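Local atomic coordinates of B-agarase (Saccharophagus degradans, PDB entry 4BQ2), a protein that hydrolyses agarose as a family 50 exo-beta-agarase, probably releasing short neoagaro-oligosaccharides from chain ends. Residues E631-Q636 and M684-D689; M44-K47 and Y51-L54; Y582-H587 and A618-V623; A602-W607 and M611-A616; A422-D425 and P430-A433. All coordinates share one frame; numbering follows the deposited sequence.

Contact 1 (E631-Q636 and M684-D689); sequences EGLPKQ and MQSVID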
# COMPACT_ATOMS: atom_id res chain seq x y z
N GLU A 631 2.37 -2.88 12.00
CA GLU A 631 2.04 -4.10 12.77
C GLU A 631 0.77 -4.03 13.63
O GLU A 631 0.23 -5.05 14.06
CB GLU A 631 3.28 -4.55 13.57
CG GLU A 631 4.37 -5.02 12.57
CD GLU A 631 5.69 -5.47 13.21
OE1 GLU A 631 5.69 -5.92 14.38
OE2 GLU A 631 6.73 -5.44 12.49
N GLY A 632 0.31 -2.81 13.85
CA GLY A 632 -0.98 -2.58 14.48
C GLY A 632 -1.21 -1.10 14.63
O GLY A 632 -0.62 -0.27 13.89
N LEU A 633 -2.09 -0.77 15.56
CA LEU A 633 -2.49 0.60 15.80
C LEU A 633 -1.94 1.06 17.16
O LEU A 633 -2.59 0.86 18.18
CB LEU A 633 -4.03 0.71 15.75
CG LEU A 633 -4.76 0.22 14.50
CD1 LEU A 633 -6.24 0.64 14.64
CD2 LEU A 633 -4.14 0.73 13.18
N PRO A 634 -0.73 1.67 17.16
CA PRO A 634 -0.10 2.03 18.44
C PRO A 634 -0.87 3.16 19.13
O PRO A 634 -1.40 4.07 18.45
CB PRO A 634 1.30 2.53 18.04
CG PRO A 634 1.50 2.06 16.61
CD PRO A 634 0.11 2.04 16.00
N LYS A 635 -0.92 3.10 20.47
CA LYS A 635 -1.60 4.14 21.29
C LYS A 635 -1.28 5.57 20.87
O LYS A 635 -2.18 6.35 20.58
CB LYS A 635 -1.27 3.95 22.79
CG LYS A 635 -2.10 4.84 23.71
CD LYS A 635 -1.70 4.61 25.18
CE LYS A 635 -2.31 5.66 26.10
NZ LYS A 635 -2.59 5.09 27.45
N GLN A 636 0.01 5.92 20.83
CA GLN A 636 0.43 7.30 20.64
C GLN A 636 0.07 7.82 19.26
O GLN A 636 -0.34 8.97 19.11
CB GLN A 636 1.94 7.48 20.87
CG GLN A 636 2.37 7.26 22.33
CD GLN A 636 1.71 8.25 23.28
OE1 GLN A 636 1.18 7.87 24.33
NE2 GLN A 636 1.74 9.54 22.92
N MET A 684 -5.29 -7.20 13.77
CA MET A 684 -6.73 -7.16 14.01
C MET A 684 -7.12 -7.00 15.49
O MET A 684 -8.11 -6.32 15.80
CB MET A 684 -7.41 -8.38 13.39
CG MET A 684 -7.49 -8.33 11.86
SD MET A 684 -8.26 -6.85 11.16
CE MET A 684 -9.92 -7.00 11.85
N GLN A 685 -6.35 -7.59 16.40
CA GLN A 685 -6.59 -7.37 17.84
C GLN A 685 -6.50 -5.91 18.17
O GLN A 685 -7.29 -5.40 18.98
CB GLN A 685 -5.61 -8.13 18.76
CG GLN A 685 -6.04 -8.16 20.24
CD GLN A 685 -7.38 -8.86 20.42
OE1 GLN A 685 -7.59 -9.92 19.86
NE2 GLN A 685 -8.30 -8.25 21.14
N SER A 686 -5.52 -5.24 17.58
CA SER A 686 -5.31 -3.82 17.78
C SER A 686 -6.52 -3.00 17.28
O SER A 686 -6.92 -2.00 17.92
CB SER A 686 -4.03 -3.41 17.02
OG SER A 686 -3.61 -2.13 17.42
N VAL A 687 -7.06 -3.38 16.12
CA VAL A 687 -8.27 -2.72 15.61
C VAL A 687 -9.46 -2.97 16.53
O VAL A 687 -10.19 -2.03 16.90
CB VAL A 687 -8.60 -3.14 14.17
CG1 VAL A 687 -9.79 -2.34 13.66
CG2 VAL A 687 -7.38 -2.91 13.27
N ILE A 688 -9.68 -4.24 16.86
CA ILE A 688 -10.77 -4.66 17.72
C ILE A 688 -10.73 -3.89 19.06
O ILE A 688 -11.76 -3.39 19.52
CB ILE A 688 -10.73 -6.18 17.93
CG1 ILE A 688 -11.12 -6.89 16.63
CG2 ILE A 688 -11.65 -6.62 19.04
CD1 ILE A 688 -10.75 -8.36 16.61
N ASP A 689 -9.53 -3.73 19.62
CA ASP A 689 -9.35 -3.00 20.88
C ASP A 689 -9.53 -1.46 20.82
O ASP A 689 -9.51 -0.82 21.87
CB ASP A 689 -7.96 -3.28 21.49
CG ASP A 689 -7.79 -4.73 21.94
OD1 ASP A 689 -8.77 -5.48 21.95
OD2 ASP A 689 -6.64 -5.12 22.26

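Contact 2 (M44-K47 and Y51-L54); sequences MQSK and YTGL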
# COMPACT_ATOMS: atom_id res chain seq x y z
N MET A 44 14.58 -3.53 22.16
CA MET A 44 13.77 -2.35 21.81
C MET A 44 12.50 -2.35 22.62
O MET A 44 11.82 -3.37 22.76
CB MET A 44 13.47 -2.31 20.29
CG MET A 44 14.72 -2.01 19.43
SD MET A 44 14.65 -2.61 17.73
CE MET A 44 14.93 -4.35 18.01
N GLN A 45 12.18 -1.19 23.18
CA GLN A 45 10.95 -0.97 23.90
C GLN A 45 9.89 -0.54 22.87
O GLN A 45 9.33 0.57 22.93
CB GLN A 45 11.19 0.07 25.01
CG GLN A 45 12.02 -0.48 26.19
CD GLN A 45 13.52 -0.60 25.90
OE1 GLN A 45 14.23 0.40 25.65
NE2 GLN A 45 14.02 -1.82 25.95
N SER A 46 9.62 -1.44 21.92
CA SER A 46 8.78 -1.12 20.77
C SER A 46 7.31 -1.41 21.07
O SER A 46 6.46 -1.09 20.25
CB SER A 46 9.29 -1.89 19.52
OG SER A 46 9.50 -3.27 19.84
N LYS A 47 7.00 -2.02 22.20
CA LYS A 47 5.58 -2.00 22.59
C LYS A 47 5.17 -0.57 23.00
O LYS A 47 4.14 -0.07 22.52
CB LYS A 47 5.24 -3.02 23.69
CG LYS A 47 3.74 -3.03 24.02
CD LYS A 47 3.39 -4.12 25.02
CE LYS A 47 1.89 -4.09 25.32
NZ LYS A 47 1.40 -5.49 25.48
N TYR A 51 8.92 4.37 17.58
CA TYR A 51 10.16 4.37 16.82
C TYR A 51 11.28 3.95 17.74
O TYR A 51 11.56 4.65 18.70
CB TYR A 51 10.47 5.74 16.19
CG TYR A 51 11.61 5.66 15.20
CD1 TYR A 51 12.92 5.72 15.64
CD2 TYR A 51 11.38 5.51 13.83
CE1 TYR A 51 13.98 5.61 14.76
CE2 TYR A 51 12.44 5.42 12.92
CZ TYR A 51 13.75 5.47 13.42
OH TYR A 51 14.84 5.38 12.62
N THR A 52 11.92 2.82 17.43
CA THR A 52 12.98 2.28 18.30
C THR A 52 14.12 1.76 17.41
O THR A 52 13.93 1.54 16.20
CB THR A 52 12.42 1.13 19.16
OG1 THR A 52 12.06 0.02 18.31
CG2 THR A 52 11.17 1.58 19.93
N GLY A 53 15.31 1.57 17.99
CA GLY A 53 16.43 0.99 17.24
C GLY A 53 17.78 1.61 17.56
O GLY A 53 18.02 2.09 18.68
N LEU A 54 18.67 1.58 16.56
CA LEU A 54 20.00 2.18 16.68
C LEU A 54 20.34 3.01 15.44
O LEU A 54 19.73 2.87 14.36
CB LEU A 54 21.09 1.10 16.92
CG LEU A 54 21.28 0.03 15.82
CD1 LEU A 54 22.12 0.56 14.66
CD2 LEU A 54 21.97 -1.21 16.38

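Contact 3 (Y582-H587 and A618-V623); sequences YFKVVH and AKYADV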
# COMPACT_ATOMS: atom_id res chain seq x y z
N TYR A 582 -12.86 20.11 -0.74
CA TYR A 582 -12.77 18.77 -1.33
C TYR A 582 -13.90 17.89 -0.76
O TYR A 582 -14.72 17.32 -1.52
CB TYR A 582 -11.40 18.11 -1.07
CG TYR A 582 -11.40 16.66 -1.51
CD1 TYR A 582 -11.16 16.30 -2.85
CD2 TYR A 582 -11.69 15.63 -0.61
CE1 TYR A 582 -11.20 14.97 -3.25
CE2 TYR A 582 -11.76 14.31 -1.01
CZ TYR A 582 -11.51 13.99 -2.33
OH TYR A 582 -11.57 12.66 -2.68
N PHE A 583 -13.97 17.80 0.58
CA PHE A 583 -14.94 16.90 1.24
C PHE A 583 -16.38 17.36 1.14
O PHE A 583 -17.27 16.51 1.02
CB PHE A 583 -14.54 16.61 2.70
CG PHE A 583 -13.36 15.71 2.82
CD1 PHE A 583 -13.47 14.37 2.46
CD2 PHE A 583 -12.11 16.21 3.23
CE1 PHE A 583 -12.36 13.54 2.50
CE2 PHE A 583 -10.99 15.36 3.30
CZ PHE A 583 -11.13 14.02 2.95
N LYS A 584 -16.59 18.68 1.12
CA LYS A 584 -17.90 19.29 0.88
C LYS A 584 -18.44 18.85 -0.48
O LYS A 584 -19.58 18.34 -0.58
CB LYS A 584 -17.85 20.82 0.96
CG LYS A 584 -19.25 21.48 0.94
CD LYS A 584 -19.17 23.00 0.98
CE LYS A 584 -20.55 23.64 0.80
NZ LYS A 584 -20.46 25.03 0.24
N VAL A 585 -17.63 19.01 -1.51
CA VAL A 585 -18.08 18.67 -2.87
C VAL A 585 -18.32 17.17 -3.02
O VAL A 585 -19.34 16.76 -3.59
CB VAL A 585 -17.09 19.17 -3.94
CG1 VAL A 585 -17.39 18.55 -5.30
CG2 VAL A 585 -17.16 20.67 -4.04
N VAL A 586 -17.39 16.36 -2.51
CA VAL A 586 -17.56 14.91 -2.66
C VAL A 586 -18.76 14.39 -1.87
O VAL A 586 -19.57 13.60 -2.40
CB VAL A 586 -16.29 14.13 -2.30
CG1 VAL A 586 -16.57 12.62 -2.21
CG2 VAL A 586 -15.22 14.37 -3.36
N HIS A 587 -18.88 14.83 -0.62
CA HIS A 587 -20.01 14.43 0.18
C HIS A 587 -21.32 14.83 -0.50
O HIS A 587 -22.26 14.04 -0.55
CB HIS A 587 -19.95 15.02 1.59
CG HIS A 587 -21.21 14.81 2.36
ND1 HIS A 587 -22.18 15.78 2.48
CD2 HIS A 587 -21.67 13.73 3.02
CE1 HIS A 587 -23.18 15.30 3.19
NE2 HIS A 587 -22.90 14.05 3.52
N ALA A 618 -13.54 14.55 8.99
CA ALA A 618 -14.43 14.28 10.13
C ALA A 618 -15.75 15.06 10.00
O ALA A 618 -16.79 14.62 10.46
CB ALA A 618 -13.74 14.62 11.45
N LYS A 619 -15.70 16.21 9.34
CA LYS A 619 -16.86 17.09 9.23
C LYS A 619 -17.89 16.51 8.25
O LYS A 619 -19.10 16.60 8.50
CB LYS A 619 -16.41 18.49 8.79
CG LYS A 619 -17.47 19.59 8.88
CD LYS A 619 -16.85 20.96 8.57
CE LYS A 619 -17.78 22.11 8.96
NZ LYS A 619 -19.13 21.96 8.36
N TYR A 620 -17.40 15.88 7.17
CA TYR A 620 -18.27 15.48 6.07
C TYR A 620 -18.48 13.98 5.89
O TYR A 620 -19.55 13.55 5.48
CB TYR A 620 -17.78 16.08 4.75
CG TYR A 620 -17.90 17.60 4.68
CD1 TYR A 620 -19.13 18.21 4.42
CD2 TYR A 620 -16.80 18.40 4.88
CE1 TYR A 620 -19.26 19.58 4.37
CE2 TYR A 620 -16.92 19.78 4.84
CZ TYR A 620 -18.15 20.35 4.58
OH TYR A 620 -18.26 21.71 4.50
N ALA A 621 -17.44 13.19 6.15
CA ALA A 621 -17.55 11.73 6.02
C ALA A 621 -18.33 11.16 7.19
O ALA A 621 -18.17 11.61 8.34
CB ALA A 621 -16.17 11.11 5.97
N ASP A 622 -19.20 10.19 6.90
CA ASP A 622 -19.88 9.41 7.95
C ASP A 622 -18.86 8.61 8.73
O ASP A 622 -18.99 8.44 9.93
CB ASP A 622 -20.93 8.49 7.33
CG ASP A 622 -22.04 9.26 6.61
OD1 ASP A 622 -22.88 9.87 7.29
OD2 ASP A 622 -22.03 9.32 5.37
N VAL A 623 -17.86 8.08 8.03
CA VAL A 623 -16.83 7.24 8.63
C VAL A 623 -15.49 7.71 8.00
O VAL A 623 -15.41 7.82 6.77
CB VAL A 623 -17.05 5.74 8.29
CG1 VAL A 623 -15.95 4.90 8.92
CG2 VAL A 623 -18.39 5.23 8.80
O HOH W 1 -23.58 11.02 4.25

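Contact 4 (A602-W607 and M611-A616); sequences ARFPDW and MEVVKA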
# COMPACT_ATOMS: atom_id res chain seq x y z
N ALA A 602 -11.63 9.20 2.15
CA ALA A 602 -10.71 9.22 1.02
C ALA A 602 -9.47 8.38 1.26
O ALA A 602 -8.49 8.47 0.49
CB ALA A 602 -10.34 10.67 0.65
N ARG A 603 -9.52 7.56 2.32
CA ARG A 603 -8.46 6.58 2.60
C ARG A 603 -7.07 7.22 2.78
O ARG A 603 -6.21 7.16 1.87
CB ARG A 603 -8.47 5.47 1.52
CG ARG A 603 -9.90 4.97 1.24
CD ARG A 603 -10.01 4.16 -0.07
NE ARG A 603 -9.17 2.96 -0.05
CZ ARG A 603 -9.48 1.81 0.58
NH1 ARG A 603 -10.62 1.69 1.28
NH2 ARG A 603 -8.66 0.78 0.50
N PHE A 604 -6.85 7.77 3.96
CA PHE A 604 -5.60 8.52 4.24
C PHE A 604 -4.47 7.55 4.55
O PHE A 604 -4.59 6.70 5.45
CB PHE A 604 -5.77 9.40 5.49
CG PHE A 604 -6.82 10.46 5.37
CD1 PHE A 604 -6.82 11.36 4.31
CD2 PHE A 604 -7.78 10.62 6.38
CE1 PHE A 604 -7.76 12.38 4.24
CE2 PHE A 604 -8.72 11.63 6.32
CZ PHE A 604 -8.70 12.52 5.25
N PRO A 605 -3.34 7.68 3.83
CA PRO A 605 -2.15 6.91 4.21
C PRO A 605 -1.36 7.67 5.27
O PRO A 605 -1.66 8.85 5.55
CB PRO A 605 -1.34 6.86 2.91
CG PRO A 605 -1.73 8.11 2.16
CD PRO A 605 -3.09 8.58 2.69
N ASP A 606 -0.34 7.03 5.83
CA ASP A 606 0.50 7.74 6.82
C ASP A 606 1.28 8.93 6.26
O ASP A 606 1.62 9.85 6.98
CB ASP A 606 1.35 6.75 7.61
CG ASP A 606 2.50 6.18 6.82
OD1 ASP A 606 2.50 6.20 5.57
OD2 ASP A 606 3.44 5.71 7.48
N TRP A 607 1.53 8.93 4.96
CA TRP A 607 2.24 10.04 4.32
C TRP A 607 1.29 11.10 3.78
O TRP A 607 1.69 12.01 3.04
CB TRP A 607 3.21 9.49 3.24
CG TRP A 607 2.57 8.46 2.31
CD1 TRP A 607 2.61 7.10 2.44
CD2 TRP A 607 1.82 8.73 1.10
NE1 TRP A 607 1.92 6.52 1.40
CE2 TRP A 607 1.43 7.49 0.57
CE3 TRP A 607 1.43 9.91 0.43
CZ2 TRP A 607 0.67 7.36 -0.62
CZ3 TRP A 607 0.67 9.79 -0.77
CH2 TRP A 607 0.30 8.51 -1.27
N MET A 611 -3.35 16.91 9.99
CA MET A 611 -4.56 17.02 10.80
C MET A 611 -5.63 17.95 10.22
O MET A 611 -6.80 17.74 10.46
CB MET A 611 -4.22 17.39 12.24
CG MET A 611 -5.03 16.61 13.27
SD MET A 611 -5.04 14.79 13.12
CE MET A 611 -3.57 14.27 14.00
N GLU A 612 -5.24 18.97 9.46
CA GLU A 612 -6.22 19.87 8.89
C GLU A 612 -7.15 19.11 7.95
O GLU A 612 -8.34 19.40 7.86
CB GLU A 612 -5.53 21.02 8.15
CG GLU A 612 -4.79 21.98 9.07
CD GLU A 612 -3.33 21.66 9.33
OE1 GLU A 612 -2.85 20.52 9.05
OE2 GLU A 612 -2.62 22.60 9.80
N VAL A 613 -6.59 18.12 7.26
CA VAL A 613 -7.31 17.35 6.27
C VAL A 613 -8.15 16.27 6.97
O VAL A 613 -9.30 16.00 6.56
CB VAL A 613 -6.31 16.72 5.27
CG1 VAL A 613 -7.04 15.84 4.28
CG2 VAL A 613 -5.59 17.82 4.52
N VAL A 614 -7.60 15.70 8.03
CA VAL A 614 -8.34 14.72 8.82
C VAL A 614 -9.58 15.38 9.43
O VAL A 614 -10.67 14.82 9.39
CB VAL A 614 -7.48 14.10 9.94
CG1 VAL A 614 -8.30 13.08 10.69
CG2 VAL A 614 -6.22 13.40 9.38
N LYS A 615 -9.43 16.59 9.96
CA LYS A 615 -10.59 17.26 10.60
C LYS A 615 -11.67 17.63 9.58
O LYS A 615 -12.88 17.53 9.87
CB LYS A 615 -10.11 18.49 11.37
CG LYS A 615 -9.38 18.09 12.66
CD LYS A 615 -8.63 19.27 13.27
CE LYS A 615 -8.26 19.02 14.72
NZ LYS A 615 -7.40 20.12 15.24
N ALA A 616 -11.24 17.97 8.38
CA ALA A 616 -12.15 18.22 7.26
C ALA A 616 -12.96 16.97 6.93
O ALA A 616 -14.18 17.05 6.76
CB ALA A 616 -11.38 18.72 6.02

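Contact 5 (A422-D425 and P430-A433); sequences AYYD and PFFA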
# COMPACT_ATOMS: atom_id res chain seq x y z
N ALA A 422 -19.85 -6.76 -10.61
CA ALA A 422 -20.60 -7.97 -10.85
C ALA A 422 -20.98 -8.66 -9.51
O ALA A 422 -21.88 -9.45 -9.49
CB ALA A 422 -19.80 -8.92 -11.75
N TYR A 423 -20.28 -8.36 -8.41
CA TYR A 423 -20.62 -8.92 -7.08
C TYR A 423 -21.71 -8.12 -6.37
O TYR A 423 -22.22 -8.53 -5.35
CB TYR A 423 -19.43 -8.86 -6.12
CG TYR A 423 -18.34 -9.86 -6.36
CD1 TYR A 423 -18.43 -11.14 -5.83
CD2 TYR A 423 -17.21 -9.53 -7.10
CE1 TYR A 423 -17.41 -12.08 -6.04
CE2 TYR A 423 -16.20 -10.45 -7.34
CZ TYR A 423 -16.30 -11.71 -6.80
OH TYR A 423 -15.30 -12.61 -6.99
N TYR A 424 -22.09 -6.97 -6.92
CA TYR A 424 -22.97 -6.05 -6.16
C TYR A 424 -24.39 -6.56 -5.96
O TYR A 424 -25.11 -6.05 -5.08
CB TYR A 424 -23.02 -4.70 -6.86
CG TYR A 424 -21.77 -3.86 -6.70
CD1 TYR A 424 -20.62 -4.37 -6.04
CD2 TYR A 424 -21.69 -2.59 -7.29
CE1 TYR A 424 -19.46 -3.58 -5.95
CE2 TYR A 424 -20.56 -1.82 -7.17
CZ TYR A 424 -19.45 -2.32 -6.52
OH TYR A 424 -18.33 -1.50 -6.47
N ASP A 425 -24.79 -7.55 -6.75
CA ASP A 425 -26.09 -8.19 -6.52
C ASP A 425 -26.00 -9.60 -5.94
O ASP A 425 -26.94 -10.37 -6.06
CB ASP A 425 -26.97 -8.18 -7.79
CG ASP A 425 -26.39 -9.03 -8.92
OD1 ASP A 425 -25.21 -9.41 -8.83
OD2 ASP A 425 -27.12 -9.30 -9.90
N PRO A 430 -22.41 -8.46 2.35
CA PRO A 430 -22.38 -7.04 2.02
C PRO A 430 -21.10 -6.66 1.30
O PRO A 430 -20.12 -7.42 1.33
CB PRO A 430 -22.39 -6.35 3.41
CG PRO A 430 -22.97 -7.37 4.32
CD PRO A 430 -22.43 -8.68 3.81
N PHE A 431 -21.09 -5.48 0.69
CA PHE A 431 -19.89 -5.03 -0.04
C PHE A 431 -19.70 -3.53 0.14
O PHE A 431 -20.63 -2.81 0.49
CB PHE A 431 -20.03 -5.31 -1.55
CG PHE A 431 -21.19 -4.59 -2.19
CD1 PHE A 431 -22.49 -5.12 -2.10
CD2 PHE A 431 -20.98 -3.40 -2.88
CE1 PHE A 431 -23.57 -4.44 -2.70
CE2 PHE A 431 -22.03 -2.73 -3.48
CZ PHE A 431 -23.33 -3.26 -3.41
N PHE A 432 -18.48 -3.07 -0.12
CA PHE A 432 -18.15 -1.63 -0.13
C PHE A 432 -18.04 -1.21 -1.56
O PHE A 432 -17.45 -1.94 -2.35
CB PHE A 432 -16.86 -1.36 0.63
CG PHE A 432 -17.01 -1.50 2.11
CD1 PHE A 432 -17.24 -2.75 2.69
CD2 PHE A 432 -16.99 -0.38 2.93
CE1 PHE A 432 -17.43 -2.90 4.07
CE2 PHE A 432 -17.15 -0.51 4.32
CZ PHE A 432 -17.37 -1.77 4.88
N ALA A 433 -18.59 -0.04 -1.88
CA ALA A 433 -18.56 0.48 -3.25
C ALA A 433 -17.47 1.53 -3.33
O ALA A 433 -17.01 1.99 -2.31
CB ALA A 433 -19.88 1.11 -3.62
O HOH W 2 -16.04 -1.82 -4.73

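Contact 1 (E631-Q636 and M684-D689)
The hydroxyl oxygen OG of Ser-686 accepts the backbone N-H of Leu-633, with 2.8 Å from N to OG and an N-H...O angle of 153°. The bond joins the turn after strand 624-627 to helix 673-688, an outer helix of the (beta/alpha)8 barrel expected for this glycoside hydrolase family, and illustrates how one serine can hold a connection that has no regular structure. CB of Ser-686 already points at the turn, and with OG opposite its backbone N (chi1 -167°) the hydroxyl reaches that N-H. CB of Leu-633 also packs against that oxygen, 3.3 Å from OG. Gly-632, with no side chain to stand in the way, lets the helix come close: its CA is 5.6 Å from CA of Ser-686. Beside this polar point lies a small apolar patch, where CD1 of Leu-633 meets CG2 of Val-687 at 4.0 Å. Phe-693 of the following barrel strand packs against both side chains. Both pieces also face the N-terminal module: Glu-631 forms a salt bridge with Lys-180, and Ser-686 of the helix touches Met-177. Near the end of the helix, Gln-685, which also bonds Glu-745, gives NE2-H to Asp-689; NE2 lies 2.9 Å from OD1, on the syn side of the carboxylate and 32° out of its plane.

Contact 2 (M44-K47 and Y51-L54)
Met-44 lays its side chain against Thr-52, and its path from CB outward shows how a thioether can pass over a small polar group. CB lies 3.4 Å from OG1 of Thr-52. CG, beside the backbone N at a chi1 of -70°, keeps almost the same separation, 3.5 Å from OG1, and also nears the backbone N of Gly-53. SD is still 3.7 Å from Thr-52 OG1 and also comes to 4.0 Å from Gly-53 CA. At chi3 (-76°) the chain bends, and the methyl CE turns away from the strand. The threonine oxygen has its polar partner elsewhere, in the carbonyl O of Val-173, while the methyl CG2 faces the bend in 44-47, 3.7 Å from the carbonyl O of Gln-45. Gln-45 is the centre of an inverse gamma turn, closed by a weak bond from Ser-46 N to Met-44 O; Ser-46 OG bonds His-178 O. The packing thus ties together two successive strands of the carbohydrate-binding-module-like region that do not pair with each other: strand 36-44 runs beside 22-30 and 180-191, whereas strand 51-56 lies between 17-20 and 166-174.

Contact 3 (Y582-H587 and A618-V623)
Face-on packing of an aromatic ring dominates here: Tyr-620, the last residue of helix 611-620, spreads its ring over the backbone of helix 565-593. These are successive helices on the outside of the (beta/alpha)8 barrel expected for this family, and the pair exemplifies a helix end sealed onto its neighbour by one tyrosine. CA of Lys-584 sits over the ring centre, 3.7 Å above the plane. CB of Lys-584 makes a CH-pi contact on that face, 4.1 Å from the centroid and 29° off the normal. From there the extended lysine chain passes the phenol oxygen, with CG 3.7 Å from Tyr-620 OH. The opposite face is partly covered by CG of Lys-619, offset toward the rim. CG of Tyr-620 stands beside its backbone N (chi1 -67°), an orientation that carries the ring across to the neighbouring helix.

Purely apolar contact is supplied by Phe-583, whose CB lies 3.6 Å from Tyr-620 CD2 while its own ring turns inward among Val-613, Ala-616 and Ala-617.

Polar contacts gather around the end of helix 611-620. His-587 brings CD2 to within 3.3 Å of the carbonyl O of Tyr-620, an oblique approach; that oxygen is hydrogen-bonded to a glycerol molecule, probably left from crystallisation. Asp-622 OD2 receives the backbone N-H of Tyr-599 in strand 598-599. It also accepts a hydrogen bond from a water 2.6 Å away from OD2, and this same water lies in the plane of the imidazole at its edge, 3.2 Å from His-587 NE2.

Contact 4 (A602-W607 and M611-A616)
Phe-604 reaches helix 611-620 with the far end of its ring. CE1 meets CG1 of Val-613 at 3.5 Å, and CZ lies 3.8 Å from the carbonyl O of the same residue. On the other flank of the ring, CE2 comes within 4.0 Å of Val-614 CA and, more loosely, 4.3 Å from Val-614 CG2. The two valines are consecutive on the helix, so the ring end rests at the backbone between them. Val-613 holds CG1 opposite its backbone N (chi1 177°), which leaves that methyl projecting at the ring.

A second shell hems these groups in. Phe-583 of helix 565-593 closes on the ring, CZ to CZ 3.7 Å, and Val-624 touches it as well. Phe-494 packs on Val-613, while Tyr-626 and Leu-644 pack on Val-614. This is consistent with the wall of the (beta/alpha)8 barrel expected for the family, where side chains of strands and of the connections that follow them fill the layer between strands and surrounding helices. The phenylalanine backbone is set by hydrogen bonds to Ser-625 and Asn-627 along strand 624-627.

Just before the phenylalanine, Arg-603 directs its guanidinium elsewhere: it forms a salt bridge with Glu-652, a hydrogen bond to Asn-490 and a cation-pi contact with Phe-487. These partners gather toward the C-terminal ends of the strands, the end at which barrel hydrolases have their active sites. Beyond Phe-604, Pro-605 sets CG over the centre of the Trp-607 ring, 3.5 Å above its plane, and Asp-606 OD2 pairs with Lys-630 NZ.

Contact 5 (A422-D425 and P430-A433)
The rings of Tyr-424 and Phe-431 lie one over the other as an offset stack, with centroids 4.2 Å apart and planes only 13° from parallel. The displacement brings an edge of each ring over the rim of the other: CE2 of Phe-431 lies 3.3 Å above the tyrosine plane, and CD1 of Tyr-424 is 3.3 Å from CD2 of Phe-431. Backbone groups of the tyrosine extend the overlap. Its CA makes a CH-pi contact with the phenylalanine ring, 4.0 Å from the centroid and 19° off the normal, and its carbonyl O is 3.3 Å from Phe-431 CE1. Phe-431 reaches this place with CG between its backbone N and carbonyl carbon (chi1 62°), a less roomy rotamer that brings the ring back beside the chain.

At the tyrosine edge a water sits in the ring plane, 2.9 Å from Tyr-424 OH and 2.8 Å from Phe-432 O. With more acceptors around it than protons, the two bonds may not both be made at once; the phenol oxygen also rests 3.8 Å from Ala-433 CA. Ile-477 of helix 460-477 packs on Tyr-424, Phe-431 and Ala-433 alike, and Glu-476 touches the tyrosine too.

Strand 431-435 lies parallel to 483-488, and helix 460-477 connects the two; Phe-431 is hydrogen-bonded through its backbone to Val-484 of the second strand and to Trp-482 just before it. The stack thus packs the incoming loop against the start of a beta-alpha-beta crossover, beside the end of its helix, consistent with the (beta/alpha)8 barrel expected of such hydrolases.

In the fold
Contacts 3 and 4 form the one touching pair: both use helix 611-620, and contact 4 is nested inside the loop that contact 3 closes. Their chemistry diverges with depth, contact 4 being buried and apolar, contact 3 only partly buried and including a lysine and a water. Contacts 1, 2 and 5 are buried like contact 4. Contact 5 relies on stacked rings at another part of the barrel, about 22 Å from contact 3 between centres. Contact 1 alone has a direct hydrogen bond between its segments, and contact 2 packs strands of the N-terminal module; their nearest atoms are about 6 Å apart, and Lys-180 has partners in both.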